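PDB 7KV1: SusD family protein from Bacteroides uniformis, which probably binds beta-glucans at the bacterial cell surface, as a SusD-like surface glycan-binding protein of a human gut Bacteroides. Local coordinates for residues P206-K211 / P264-N269; S248-A253 / A416-R421; G255-L260 / A409-N414. All coordinates share one frame; numbering follows the deposited sequence.

Interaction 1: residues P206-K211 / P264-N269; sequences PLKYYK and PSFRLN. With NCO (cobalt hexammine(III)), chain C.
Lys208 stretches alongside the Phe266 ring, the two side chains running past one another head to tail, so that the aliphatic part of the lysine lies against one end of the ring while its ammonium group travels on to the backbone of Ser265. CG stands opposite the backbone N of its own residue (chi1 -176°), and with every later torsion also extended the chain spans the gap between the two loops. Its CG comes within 3.8 Å of Phe266 CZ, approaching obliquely, and further out Lys208 CD packs on Ser265 CB at 3.7 Å. At the end of the chain, Lys208 NZ donates a short hydrogen bond of 2.6 Å to Ser265 O, tilted 19° from the carbonyl plane. The same nitrogen forms a salt bridge with Asp284, whereas its 5.0 Å separation from the centroid of the Phe266 ring allows a weak cation-pi attraction at most. With an alanine here, Ser265 O and Asp284 would probably each lose their bond to the ammonium group, and Phe266 CZ would lose the methylene packing of CG and CD.

The next carbonyl along the chain serves a different cation. Phe266 O accepts hydrogen bonds from three ammine ligands of the bound cobalt hexammine, N1, N5 and N6, with N5 at 3.1 Å from Phe266 O; Ile261, Ser263 and Tyr408 supply further bonds to the complex. Arg267 meets the complex closest through CB, near N6, and its guanidinium NH1 bonds instead to Leu268 O at 2.7 Å. Two successive main-chain oxygens of this loop after helix 250-262 thus face positive groups, which is likely to polarise both carbonyls, one toward a lysine and the other toward the trivalent complex.

Interaction 2: residues S248-A253 / A416-R421; sequences SRFSKA and AELSLR
The Phe250 ring presents its CZ corner to one face of the Arg421 guanidinium group, off-centre toward the rim, in the packing of two helices of the alpha-helical SusD-like fold, whose helical repeats are of the tetratricopeptide type. The planes stand 66° apart, and NH2 lies at the ring's edge, near its plane; the closest pair is Phe250 CZ and Arg421 NH2 at 3.4 Å. Phe250 leads the first turn of helix 250-262, directly after Arg249 at the N-cap position, and Val241 of helix 230-244 also touches it.

Apolar contacts continue along the same seam. Leu418 runs roughly perpendicular to the phenylalanine and divides its two methyls: CD2 lies 3.9 Å from Phe250 CD1, while CD1 packs 3.8 Å from Ala253 CB.

The guanidinium group is also held by polar partners. Asn245 accepts a hydrogen bond from NH2, and Glu417, itself paired with Arg474, takes NH1 in a salt bridge. A bend at chi3 (64°) turns the guanidinium group back toward Glu417, on helix 408-420, whose OE2 lies near the guanidinium plane, 2.8 Å from Arg421 NH1.

Interaction 3: residues G255-L260 / A409-N414; sequences GYMKEL and AETLLN
Thr411 pushes its CG2 methyl against helix 250-262 between Met257 and Leu260, at a crossing of two helices within the helical, tetratricopeptide-like framework of the SusD fold. The axes of the short segments 255-260 and 409-414 approach to 9.2 Å and run at 135° to one another, closer to antiparallel than to parallel. The backbones draw nearest at Met257 and Thr411, whose CA atoms are 5.7 Å apart.

Van der Waals packing accounts for most of the interface. The first torsion of Thr411 puts CG2 opposite the main-chain N and directs the methyl at the facing helix, where it lies 3.7 Å from Leu260 CB and equally far, 3.7 Å, from the backbone atom Met257 O. The Leu260 side chain lies across the threonine, its CD1 also near CG2. Leu260 is one of the residues lining the cobalt hexammine pocket as well, but its side chain stays about 7 Å from the complex. Met235 of helix 230-244 touches both Thr411 and Asn414.

Between the two segments the one polar bond comes from the amide of Asn414, which crosses Met257 obliquely. Its oxygen OD1 accepts a hydrogen bond from Arg458, the stronger polar partner of this side chain, leaving the nitrogen directed at the thioether. Met257 bends at chi2 (-62°) and again at chi3, which brings the sulfur up to the amide nitrogen: SD rests 3.7 Å from Asn414 CB and accepts a weak but fairly straight hydrogen bond from Asn414 ND2, 3.6 Å long with an angle of 163° at the hydrogen.

Overall arrangement
Followed from the N terminus, the contact segments begin with 206-211, in the loop after helix 185-201. Beyond helix 230-244 the chain enters helix 250-262 through 248-253, continues with 255-260 and leaves into loop 264-269. That last segment folds back on 206-211, closing interaction 1 over 52 intervening residues. Much later, helix 408-420 returns beside helix 250-262: 409-414 completes interaction 3 and 416-421 interaction 2, so the loop of interaction 3 nests within that of interaction 2, while interaction 1 crosses both. Interactions 2 and 3 join the same helix pair, their centres about 10 Å apart. Leu268 on Leu412, and Leu207 and Phe266 on Leu260, connect the loops to this pair.

Interaction 1: residues P206-K211 / P264-N269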
ATOM      1  N   PRO A 206      -1.711 -21.847   0.564  1.00 24.28           N
ATOM      2  CA  PRO A 206      -0.293 -22.169   0.621  1.00 25.24           C
ATOM      3  C   PRO A 206       0.519 -20.957   1.118  1.00 27.47           C
ATOM      4  O   PRO A 206       0.049 -19.805   1.030  1.00 25.44           O
ATOM      5  CB  PRO A 206       0.024 -22.522  -0.824  1.00 27.99           C
ATOM      6  CG  PRO A 206      -0.939 -21.692  -1.620  1.00 27.60           C
ATOM      7  CD  PRO A 206      -2.214 -21.643  -0.796  1.00 26.16           C
ATOM      8  N   LEU A 207       1.690 -21.211   1.697  1.00 27.36           N
ATOM      9  CA  LEU A 207       2.461 -20.152   2.405  1.00 29.17           C
ATOM     10  C   LEU A 207       2.949 -19.166   1.349  1.00 29.50           C
ATOM     11  O   LEU A 207       2.760 -17.941   1.551  1.00 24.90           O
ATOM     12  CB  LEU A 207       3.639 -20.722   3.204  1.00 29.58           C
ATOM     13  CG  LEU A 207       4.376 -19.685   4.066  1.00 29.77           C
ATOM     14  CD1 LEU A 207       3.478 -19.140   5.162  1.00 26.98           C
ATOM     15  CD2 LEU A 207       5.635 -20.272   4.664  1.00 29.24           C
ATOM     16  N   LYS A 208       3.487 -19.703   0.252  1.00 28.70           N
ATOM     17  CA  LYS A 208       4.195 -18.919  -0.789  1.00 32.84           C
ATOM     18  C   LYS A 208       3.834 -19.386  -2.207  1.00 34.78           C
ATOM     19  O   LYS A 208       3.646 -18.493  -3.089  1.00 34.68           O
ATOM     20  CB  LYS A 208       5.703 -19.033  -0.555  1.00 34.85           C
ATOM     21  CG  LYS A 208       6.531 -18.195  -1.520  1.00 35.03           C
ATOM     22  CD  LYS A 208       8.016 -18.407  -1.390  1.00 36.18           C
ATOM     23  CE  LYS A 208       8.778 -17.505  -2.337  1.00 38.25           C
ATOM     24  NZ  LYS A 208      10.236 -17.585  -2.113  1.00 38.13           N
ATOM     25  N   TYR A 209       3.769 -20.703  -2.459  1.00 36.62           N
ATOM     26  CA  TYR A 209       3.568 -21.253  -3.832  1.00 35.11           C
ATOM     27  C   TYR A 209       2.358 -22.174  -3.850  1.00 33.99           C
ATOM     28  O   TYR A 209       2.185 -22.970  -2.912  1.00 33.38           O
ATOM     29  CB  TYR A 209       4.782 -22.041  -4.337  1.00 38.80           C
ATOM     30  CG  TYR A 209       6.010 -21.219  -4.631  1.00 39.02           C
ATOM     31  CD1 TYR A 209       6.033 -20.315  -5.673  1.00 42.83           C
ATOM     32  CD2 TYR A 209       7.162 -21.358  -3.870  1.00 41.34           C
ATOM     33  CE1 TYR A 209       7.166 -19.563  -5.951  1.00 47.86           C
ATOM     34  CE2 TYR A 209       8.302 -20.612  -4.129  1.00 42.45           C
ATOM     35  CZ  TYR A 209       8.300 -19.712  -5.173  1.00 45.57           C
ATOM     36  OH  TYR A 209       9.415 -18.981  -5.443  1.00 58.13           O
ATOM     37  N   TYR A 210       1.552 -22.051  -4.901  1.00 34.70           N
ATOM     38  CA  TYR A 210       0.507 -23.034  -5.287  1.00 37.82           C
ATOM     39  C   TYR A 210       1.209 -24.207  -5.993  1.00 42.51           C
ATOM     40  O   TYR A 210       2.201 -23.948  -6.705  1.00 42.67           O
ATOM     41  CB  TYR A 210      -0.552 -22.346  -6.146  1.00 35.87           C
ATOM     42  CG  TYR A 210      -1.486 -21.476  -5.349  1.00 34.56           C
ATOM     43  CD1 TYR A 210      -1.066 -20.244  -4.852  1.00 32.58           C
ATOM     44  CD2 TYR A 210      -2.772 -21.905  -5.045  1.00 30.87           C
ATOM     45  CE1 TYR A 210      -1.922 -19.438  -4.110  1.00 32.10           C
ATOM     46  CE2 TYR A 210      -3.639 -21.107  -4.315  1.00 33.89           C
ATOM     47  CZ  TYR A 210      -3.212 -19.870  -3.838  1.00 32.45           C
ATOM     48  OH  TYR A 210      -4.054 -19.124  -3.062  1.00 28.05           O
ATOM     49  N   LYS A 211       0.744 -25.437  -5.751  1.00 50.55           N
ATOM     50  CA  LYS A 211       1.335 -26.709  -6.262  1.00 50.18           C
ATOM     51  C   LYS A 211       0.557 -27.154  -7.500  1.00 51.85           C
ATOM     52  O   LYS A 211       0.955 -26.703  -8.593  1.00 58.99           O
ATOM     53  CB  LYS A 211       1.311 -27.787  -5.173  1.00 51.38           C
ATOM     54  N   PRO A 264      12.269 -21.121   5.442  1.00 32.23           N
ATOM     55  CA  PRO A 264      13.398 -21.151   4.515  1.00 31.75           C
ATOM     56  C   PRO A 264      13.145 -20.439   3.182  1.00 30.53           C
ATOM     57  O   PRO A 264      14.111 -20.287   2.437  1.00 35.03           O
ATOM     58  CB  PRO A 264      13.624 -22.670   4.328  1.00 32.50           C
ATOM     59  CG  PRO A 264      12.248 -23.269   4.464  1.00 33.94           C
ATOM     60  CD  PRO A 264      11.555 -22.411   5.510  1.00 34.42           C
ATOM     61  N   SER A 265      11.922 -19.958   2.919  1.00 31.25           N
ATOM     62  CA  SER A 265      11.476 -19.521   1.566  1.00 29.31           C
ATOM     63  C   SER A 265      11.573 -18.003   1.355  1.00 27.91           C
ATOM     64  O   SER A 265      11.440 -17.572   0.189  1.00 28.09           O
ATOM     65  CB  SER A 265      10.076 -20.007   1.284  1.00 34.26           C
ATOM     66  OG  SER A 265       9.971 -21.392   1.561  1.00 41.38           O
ATOM     67  N   PHE A 266      11.892 -17.214   2.380  1.00 24.51           N
ATOM     68  CA  PHE A 266      11.912 -15.731   2.270  1.00 25.17           C
ATOM     69  C   PHE A 266      13.291 -15.209   2.679  1.00 23.59           C
ATOM     70  O   PHE A 266      13.890 -15.748   3.619  1.00 22.64           O
ATOM     71  CB  PHE A 266      10.801 -15.116   3.137  1.00 25.46           C
ATOM     72  CG  PHE A 266       9.425 -15.393   2.598  1.00 25.75           C
ATOM     73  CD1 PHE A 266       9.025 -14.832   1.399  1.00 27.80           C
ATOM     74  CD2 PHE A 266       8.572 -16.275   3.235  1.00 27.52           C
ATOM     75  CE1 PHE A 266       7.773 -15.106   0.866  1.00 28.64           C
ATOM     76  CE2 PHE A 266       7.327 -16.556   2.706  1.00 28.94           C
ATOM     77  CZ  PHE A 266       6.929 -15.974   1.525  1.00 27.91           C
ATOM     78  N   ARG A 267      13.773 -14.187   1.995  1.00 21.43           N
ATOM     79  CA  ARG A 267      14.994 -13.480   2.443  1.00 23.27           C
ATOM     80  C   ARG A 267      14.975 -12.067   1.881  1.00 22.51           C
ATOM     81  O   ARG A 267      14.270 -11.850   0.891  1.00 26.12           O
ATOM     82  CB  ARG A 267      16.272 -14.233   2.041  1.00 23.04           C
ATOM     83  CG  ARG A 267      16.436 -14.458   0.550  1.00 26.47           C
ATOM     84  CD  ARG A 267      17.774 -14.031  -0.044  1.00 31.37           C
ATOM     85  NE  ARG A 267      18.944 -14.545   0.635  1.00 33.27           N
ATOM     86  CZ  ARG A 267      19.852 -13.819   1.293  1.00 35.05           C
ATOM     87  NH1 ARG A 267      19.763 -12.497   1.415  1.00 35.35           N
ATOM     88  NH2 ARG A 267      20.868 -14.439   1.851  1.00 35.04           N
ATOM     89  N   LEU A 268      15.808 -11.184   2.433  1.00 20.99           N
ATOM     90  CA  LEU A 268      16.063  -9.862   1.832  1.00 20.84           C
ATOM     91  C   LEU A 268      16.822 -10.051   0.523  1.00 21.85           C
ATOM     92  O   LEU A 268      17.801 -10.826   0.480  1.00 21.39           O
ATOM     93  CB  LEU A 268      16.830  -8.993   2.832  1.00 20.01           C
ATOM     94  CG  LEU A 268      16.074  -8.603   4.091  1.00 20.73           C
ATOM     95  CD1 LEU A 268      16.924  -7.690   4.950  1.00 24.08           C
ATOM     96  CD2 LEU A 268      14.763  -7.899   3.745  1.00 22.09           C
ATOM     97  N   ASN A 269      16.403  -9.368  -0.534  1.00 22.31           N
ATOM     98  CA  ASN A 269      17.249  -9.277  -1.751  1.00 23.38           C
ATOM     99  C   ASN A 269      18.604  -8.692  -1.353  1.00 23.43           C
ATOM    100  O   ASN A 269      18.668  -7.634  -0.718  1.00 20.57           O
ATOM    101  CB  ASN A 269      16.588  -8.427  -2.834  1.00 24.12           C
ATOM    102  CG  ASN A 269      17.181  -8.653  -4.197  1.00 25.60           C
ATOM    103  OD1 ASN A 269      18.400  -8.690  -4.327  1.00 27.11           O
ATOM    104  ND2 ASN A 269      16.325  -8.810  -5.203  1.00 25.87           N
TER
HETATM  105 CO   NCO C 601      15.648 -16.856   6.821  1.00 23.12          CO
HETATM  106  N1  NCO C 601      15.389 -18.036   5.218  1.00 22.87           N
HETATM  107  N2  NCO C 601      15.781 -15.799   8.509  1.00 24.53           N
HETATM  108  N3  NCO C 601      17.636 -17.383   7.010  1.00 25.49           N
HETATM  109  N4  NCO C 601      15.122 -18.367   7.971  1.00 22.68           N
HETATM  110  N5  NCO C 601      13.692 -16.290   6.679  1.00 22.10           N
HETATM  111  N6  NCO C 601      16.207 -15.333   5.690  1.00 24.55           N

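Interaction 2: residues S248-A253 / A416-R421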
ATOM      1  N   SER A 248      -4.311  -6.360  22.111  1.00 20.74           N
ATOM      2  CA  SER A 248      -4.797  -7.740  22.363  1.00 23.10           C
ATOM      3  C   SER A 248      -4.265  -8.690  21.293  1.00 23.17           C
ATOM      4  O   SER A 248      -4.167  -9.897  21.587  1.00 22.88           O
ATOM      5  CB  SER A 248      -6.301  -7.837  22.490  1.00 19.94           C
ATOM      6  OG  SER A 248      -6.910  -7.827  21.222  1.00 18.97           O
ATOM      7  N   ARG A 249      -3.893  -8.195  20.118  1.00 20.72           N
ATOM      8  CA  ARG A 249      -3.467  -9.101  19.016  1.00 21.39           C
ATOM      9  C   ARG A 249      -1.991  -8.947  18.643  1.00 18.87           C
ATOM     10  O   ARG A 249      -1.600  -9.609  17.669  1.00 19.28           O
ATOM     11  CB  ARG A 249      -4.402  -8.878  17.826  1.00 21.38           C
ATOM     12  CG  ARG A 249      -5.740  -9.588  17.991  1.00 22.66           C
ATOM     13  CD  ARG A 249      -6.614  -9.373  16.780  1.00 21.66           C
ATOM     14  NE  ARG A 249      -7.888 -10.106  16.785  1.00 23.42           N
ATOM     15  CZ  ARG A 249      -9.080  -9.622  17.165  1.00 21.78           C
ATOM     16  NH1 ARG A 249      -9.207  -8.389  17.625  1.00 19.65           N
ATOM     17  NH2 ARG A 249     -10.165 -10.370  17.022  1.00 22.27           N
ATOM     18  N   PHE A 250      -1.190  -8.159  19.373  1.00 18.80           N
ATOM     19  CA  PHE A 250       0.230  -7.906  19.023  1.00 20.75           C
ATOM     20  C   PHE A 250       1.022  -9.218  19.061  1.00 20.91           C
ATOM     21  O   PHE A 250       1.770  -9.504  18.140  1.00 19.70           O
ATOM     22  CB  PHE A 250       0.881  -6.860  19.926  1.00 22.75           C
ATOM     23  CG  PHE A 250       0.505  -5.426  19.660  1.00 23.25           C
ATOM     24  CD1 PHE A 250      -0.379  -5.070  18.649  1.00 23.69           C
ATOM     25  CD2 PHE A 250       1.030  -4.428  20.452  1.00 22.97           C
ATOM     26  CE1 PHE A 250      -0.734  -3.751  18.442  1.00 23.36           C
ATOM     27  CE2 PHE A 250       0.676  -3.101  20.248  1.00 24.62           C
ATOM     28  CZ  PHE A 250      -0.221  -2.765  19.252  1.00 23.47           C
ATOM     29  N   SER A 251       0.877 -10.007  20.126  1.00 22.42           N
ATOM     30  CA  SER A 251       1.596 -11.302  20.272  1.00 23.40           C
ATOM     31  C   SER A 251       1.250 -12.266  19.127  1.00 20.83           C
ATOM     32  O   SER A 251       2.143 -12.951  18.613  1.00 19.78           O
ATOM     33  CB  SER A 251       1.305 -11.911  21.622  1.00 24.25           C
ATOM     34  OG  SER A 251       1.854 -11.058  22.621  1.00 33.62           O
ATOM     35  N   LYS A 252      -0.016 -12.385  18.762  1.00 21.45           N
ATOM     36  CA  LYS A 252      -0.399 -13.272  17.646  1.00 21.84           C
ATOM     37  C   LYS A 252       0.230 -12.736  16.356  1.00 22.89           C
ATOM     38  O   LYS A 252       0.766 -13.536  15.583  1.00 22.02           O
ATOM     39  CB  LYS A 252      -1.917 -13.341  17.571  1.00 25.09           C
ATOM     40  CG  LYS A 252      -2.480 -14.424  16.690  1.00 26.98           C
ATOM     41  CD  LYS A 252      -3.919 -14.708  17.079  1.00 29.36           C
ATOM     42  CE  LYS A 252      -4.691 -15.414  15.996  1.00 32.59           C
ATOM     43  NZ  LYS A 252      -6.134 -15.462  16.319  1.00 30.94           N
ATOM     44  N   ALA A 253       0.143 -11.427  16.088  1.00 19.54           N
ATOM     45  CA  ALA A 253       0.721 -10.865  14.848  1.00 18.94           C
ATOM     46  C   ALA A 253       2.229 -11.158  14.818  1.00 19.33           C
ATOM     47  O   ALA A 253       2.776 -11.550  13.731  1.00 18.52           O
ATOM     48  CB  ALA A 253       0.420  -9.398  14.741  1.00 17.57           C
ATOM     49  N   ALA A 416      10.067  -6.515  14.561  1.00 18.53           N
ATOM     50  CA  ALA A 416      10.895  -5.747  15.523  1.00 18.99           C
ATOM     51  C   ALA A 416       9.974  -4.857  16.350  1.00 17.34           C
ATOM     52  O   ALA A 416      10.077  -4.847  17.580  1.00 18.19           O
ATOM     53  CB  ALA A 416      11.968  -4.973  14.817  1.00 20.60           C
ATOM     54  N   GLU A 417       9.027  -4.184  15.716  1.00 17.53           N
ATOM     55  CA  GLU A 417       8.137  -3.274  16.447  1.00 17.60           C
ATOM     56  C   GLU A 417       7.255  -4.091  17.392  1.00 19.64           C
ATOM     57  O   GLU A 417       7.080  -3.660  18.535  1.00 19.20           O
ATOM     58  CB  GLU A 417       7.297  -2.435  15.479  1.00 17.47           C
ATOM     59  CG  GLU A 417       6.225  -1.623  16.163  1.00 18.38           C
ATOM     60  CD  GLU A 417       5.420  -0.723  15.239  1.00 18.69           C
ATOM     61  OE1 GLU A 417       5.854  -0.482  14.054  1.00 17.73           O
ATOM     62  OE2 GLU A 417       4.336  -0.318  15.686  1.00 19.35           O
ATOM     63  N   LEU A 418       6.674  -5.197  16.920  1.00 18.76           N
ATOM     64  CA  LEU A 418       5.696  -5.955  17.716  1.00 18.78           C
ATOM     65  C   LEU A 418       6.417  -6.561  18.933  1.00 19.45           C
ATOM     66  O   LEU A 418       5.819  -6.574  20.050  1.00 17.88           O
ATOM     67  CB  LEU A 418       5.010  -7.001  16.830  1.00 19.40           C
ATOM     68  CG  LEU A 418       4.003  -6.469  15.809  1.00 20.40           C
ATOM     69  CD1 LEU A 418       3.701  -7.516  14.766  1.00 21.83           C
ATOM     70  CD2 LEU A 418       2.715  -6.006  16.471  1.00 21.49           C
ATOM     71  N   SER A 419       7.669  -6.989  18.760  1.00 20.11           N
ATOM     72  CA  SER A 419       8.490  -7.524  19.865  1.00 20.30           C
ATOM     73  C   SER A 419       8.656  -6.404  20.893  1.00 21.98           C
ATOM     74  O   SER A 419       8.313  -6.610  22.095  1.00 20.51           O
ATOM     75  CB  SER A 419       9.811  -8.045  19.355  1.00 21.28           C
ATOM     76  OG  SER A 419      10.702  -8.318  20.410  1.00 19.59           O
ATOM     77  N   LEU A 420       9.120  -5.232  20.462  1.00 20.34           N
ATOM     78  CA  LEU A 420       9.344  -4.136  21.425  1.00 22.44           C
ATOM     79  C   LEU A 420       8.028  -3.768  22.098  1.00 23.97           C
ATOM     80  O   LEU A 420       8.086  -3.402  23.265  1.00 23.37           O
ATOM     81  CB  LEU A 420       9.991  -2.946  20.727  1.00 22.42           C
ATOM     82  CG  LEU A 420      11.383  -3.233  20.170  1.00 23.75           C
ATOM     83  CD1 LEU A 420      11.821  -2.102  19.265  1.00 24.83           C
ATOM     84  CD2 LEU A 420      12.385  -3.498  21.287  1.00 23.21           C
ATOM     85  N   ARG A 421       6.882  -3.851  21.426  1.00 21.26           N
ATOM     86  CA  ARG A 421       5.645  -3.355  22.089  1.00 22.27           C
ATOM     87  C   ARG A 421       4.975  -4.465  22.909  1.00 22.53           C
ATOM     88  O   ARG A 421       3.899  -4.198  23.445  1.00 23.27           O
ATOM     89  CB  ARG A 421       4.678  -2.728  21.088  1.00 22.00           C
ATOM     90  CG  ARG A 421       5.268  -1.552  20.338  1.00 20.97           C
ATOM     91  CD  ARG A 421       4.414  -1.024  19.217  1.00 20.40           C
ATOM     92  NE  ARG A 421       3.159  -0.470  19.676  1.00 19.48           N
ATOM     93  CZ  ARG A 421       2.171  -0.078  18.867  1.00 19.55           C
ATOM     94  NH1 ARG A 421       2.289  -0.162  17.542  1.00 17.64           N
ATOM     95  NH2 ARG A 421       1.065   0.393  19.393  1.00 19.32           N
TER

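Interaction 3: residues G255-L260 / A409-N414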
ATOM      1  N   GLY A 255       3.821 -13.642  16.291  1.00 22.72           N
ATOM      2  CA  GLY A 255       3.898 -15.082  15.967  1.00 22.20           C
ATOM      3  C   GLY A 255       3.869 -15.299  14.469  1.00 21.79           C
ATOM      4  O   GLY A 255       4.740 -16.025  13.954  1.00 21.03           O
ATOM      5  N   TYR A 256       2.970 -14.638  13.750  1.00 20.66           N
ATOM      6  CA  TYR A 256       2.848 -14.827  12.282  1.00 20.17           C
ATOM      7  C   TYR A 256       4.093 -14.294  11.584  1.00 19.38           C
ATOM      8  O   TYR A 256       4.575 -14.958  10.655  1.00 20.01           O
ATOM      9  CB  TYR A 256       1.582 -14.184  11.734  1.00 21.46           C
ATOM     10  CG  TYR A 256       0.288 -14.805  12.206  1.00 21.66           C
ATOM     11  CD1 TYR A 256       0.173 -16.172  12.382  1.00 23.63           C
ATOM     12  CD2 TYR A 256      -0.832 -14.037  12.467  1.00 22.10           C
ATOM     13  CE1 TYR A 256      -1.000 -16.763  12.819  1.00 24.22           C
ATOM     14  CE2 TYR A 256      -2.031 -14.617  12.860  1.00 22.41           C
ATOM     15  CZ  TYR A 256      -2.121 -15.986  13.037  1.00 24.48           C
ATOM     16  OH  TYR A 256      -3.287 -16.590  13.454  1.00 26.20           O
ATOM     17  N   MET A 257       4.584 -13.124  12.005  1.00 18.41           N
ATOM     18  CA  MET A 257       5.834 -12.549  11.453  1.00 19.10           C
ATOM     19  C   MET A 257       6.997 -13.527  11.700  1.00 20.00           C
ATOM     20  O   MET A 257       7.729 -13.792  10.735  1.00 21.76           O
ATOM     21  CB  MET A 257       6.136 -11.168  12.027  1.00 17.58           C
ATOM     22  CG  MET A 257       5.046 -10.162  11.747  1.00 19.42           C
ATOM     23  SD  MET A 257       4.744  -9.820  10.019  1.00 19.65           S
ATOM     24  CE  MET A 257       3.439 -10.982   9.610  1.00 19.72           C
ATOM     25  N   LYS A 258       7.131 -14.087  12.907  1.00 20.97           N
ATOM     26  CA  LYS A 258       8.214 -15.062  13.237  1.00 23.32           C
ATOM     27  C   LYS A 258       8.086 -16.351  12.426  1.00 22.61           C
ATOM     28  O   LYS A 258       9.134 -16.920  12.119  1.00 24.91           O
ATOM     29  CB  LYS A 258       8.245 -15.352  14.735  1.00 24.95           C
ATOM     30  CG  LYS A 258       8.865 -14.205  15.509  1.00 28.31           C
ATOM     31  CD  LYS A 258       8.614 -14.245  16.987  1.00 33.65           C
ATOM     32  CE  LYS A 258       9.452 -15.256  17.730  1.00 39.57           C
ATOM     33  NZ  LYS A 258       9.193 -15.058  19.174  1.00 47.57           N
ATOM     34  N   GLU A 259       6.880 -16.790  12.052  1.00 22.62           N
ATOM     35  CA  GLU A 259       6.761 -17.942  11.120  1.00 25.58           C
ATOM     36  C   GLU A 259       7.443 -17.583   9.796  1.00 24.55           C
ATOM     37  O   GLU A 259       8.032 -18.465   9.208  1.00 22.01           O
ATOM     38  CB  GLU A 259       5.321 -18.316  10.768  1.00 29.28           C
ATOM     39  CG  GLU A 259       4.497 -18.758  11.948  1.00 34.98           C
ATOM     40  CD  GLU A 259       3.100 -19.213  11.533  1.00 38.09           C
ATOM     41  OE1 GLU A 259       2.974 -19.914  10.503  1.00 34.44           O
ATOM     42  OE2 GLU A 259       2.143 -18.836  12.243  1.00 43.88           O
ATOM     43  N   LEU A 260       7.280 -16.361   9.280  1.00 20.82           N
ATOM     44  CA  LEU A 260       7.890 -16.006   7.975  1.00 21.30           C
ATOM     45  C   LEU A 260       9.406 -15.883   8.163  1.00 21.98           C
ATOM     46  O   LEU A 260      10.138 -16.315   7.276  1.00 22.33           O
ATOM     47  CB  LEU A 260       7.282 -14.695   7.456  1.00 21.65           C
ATOM     48  CG  LEU A 260       5.794 -14.766   7.129  1.00 21.69           C
ATOM     49  CD1 LEU A 260       5.315 -13.441   6.583  1.00 20.64           C
ATOM     50  CD2 LEU A 260       5.493 -15.925   6.189  1.00 22.88           C
ATOM     51  N   ALA A 409      11.218  -7.172   3.999  1.00 18.11           N
ATOM     52  CA  ALA A 409      11.749  -6.053   4.824  1.00 18.60           C
ATOM     53  C   ALA A 409      10.670  -5.609   5.823  1.00 17.90           C
ATOM     54  O   ALA A 409      10.975  -5.405   7.012  1.00 17.21           O
ATOM     55  CB  ALA A 409      12.250  -4.897   3.982  1.00 17.78           C
ATOM     56  N   GLU A 410       9.412  -5.562   5.379  1.00 18.26           N
ATOM     57  CA  GLU A 410       8.278  -5.163   6.233  1.00 17.16           C
ATOM     58  C   GLU A 410       7.959  -6.252   7.272  1.00 18.88           C
ATOM     59  O   GLU A 410       7.586  -5.906   8.407  1.00 16.97           O
ATOM     60  CB  GLU A 410       7.087  -4.767   5.355  1.00 19.41           C
ATOM     61  CG  GLU A 410       6.019  -4.083   6.145  1.00 20.16           C
ATOM     62  CD  GLU A 410       4.793  -3.586   5.408  1.00 22.18           C
ATOM     63  OE1 GLU A 410       4.651  -3.826   4.184  1.00 22.34           O
ATOM     64  OE2 GLU A 410       4.031  -2.860   6.068  1.00 23.65           O
ATOM     65  N   THR A 411       8.105  -7.531   6.930  1.00 19.91           N
ATOM     66  CA  THR A 411       8.027  -8.646   7.914  1.00 19.72           C
ATOM     67  C   THR A 411       9.003  -8.364   9.066  1.00 18.76           C
ATOM     68  O   THR A 411       8.576  -8.409  10.238  1.00 17.82           O
ATOM     69  CB  THR A 411       8.285 -10.000   7.243  1.00 20.33           C
ATOM     70  OG1 THR A 411       7.520 -10.107   6.033  1.00 18.25           O
ATOM     71  CG2 THR A 411       7.988 -11.137   8.193  1.00 21.64           C
ATOM     72  N   LEU A 412      10.266  -8.046   8.757  1.00 17.03           N
ATOM     73  CA  LEU A 412      11.314  -7.885   9.799  1.00 16.87           C
ATOM     74  C   LEU A 412      10.965  -6.659  10.645  1.00 18.21           C
ATOM     75  O   LEU A 412      11.004  -6.769  11.886  1.00 17.38           O
ATOM     76  CB  LEU A 412      12.696  -7.761   9.144  1.00 16.87           C
ATOM     77  CG  LEU A 412      13.253  -9.040   8.511  1.00 20.24           C
ATOM     78  CD1 LEU A 412      14.399  -8.699   7.578  1.00 21.90           C
ATOM     79  CD2 LEU A 412      13.722 -10.059   9.558  1.00 19.84           C
ATOM     80  N   LEU A 413      10.584  -5.545  10.014  1.00 16.88           N
ATOM     81  CA  LEU A 413      10.294  -4.284  10.739  1.00 18.10           C
ATOM     82  C   LEU A 413       8.982  -4.413  11.525  1.00 18.85           C
ATOM     83  O   LEU A 413       8.910  -3.842  12.637  1.00 19.10           O
ATOM     84  CB  LEU A 413      10.320  -3.094   9.782  1.00 18.40           C
ATOM     85  CG  LEU A 413      11.681  -2.802   9.132  1.00 18.99           C
ATOM     86  CD1 LEU A 413      11.598  -1.626   8.191  1.00 18.51           C
ATOM     87  CD2 LEU A 413      12.767  -2.512  10.156  1.00 20.04           C
ATOM     88  N   ASN A 414       7.998  -5.146  10.992  1.00 17.10           N
ATOM     89  CA  ASN A 414       6.761  -5.467  11.728  1.00 17.65           C
ATOM     90  C   ASN A 414       7.154  -6.227  12.998  1.00 16.79           C
ATOM     91  O   ASN A 414       6.706  -5.874  14.083  1.00 17.29           O
ATOM     92  CB  ASN A 414       5.798  -6.335  10.907  1.00 18.33           C
ATOM     93  CG  ASN A 414       4.986  -5.597   9.858  1.00 19.76           C
ATOM     94  OD1 ASN A 414       5.022  -4.373   9.782  1.00 17.52           O
ATOM     95  ND2 ASN A 414       4.279  -6.351   9.028  1.00 19.72           N
TER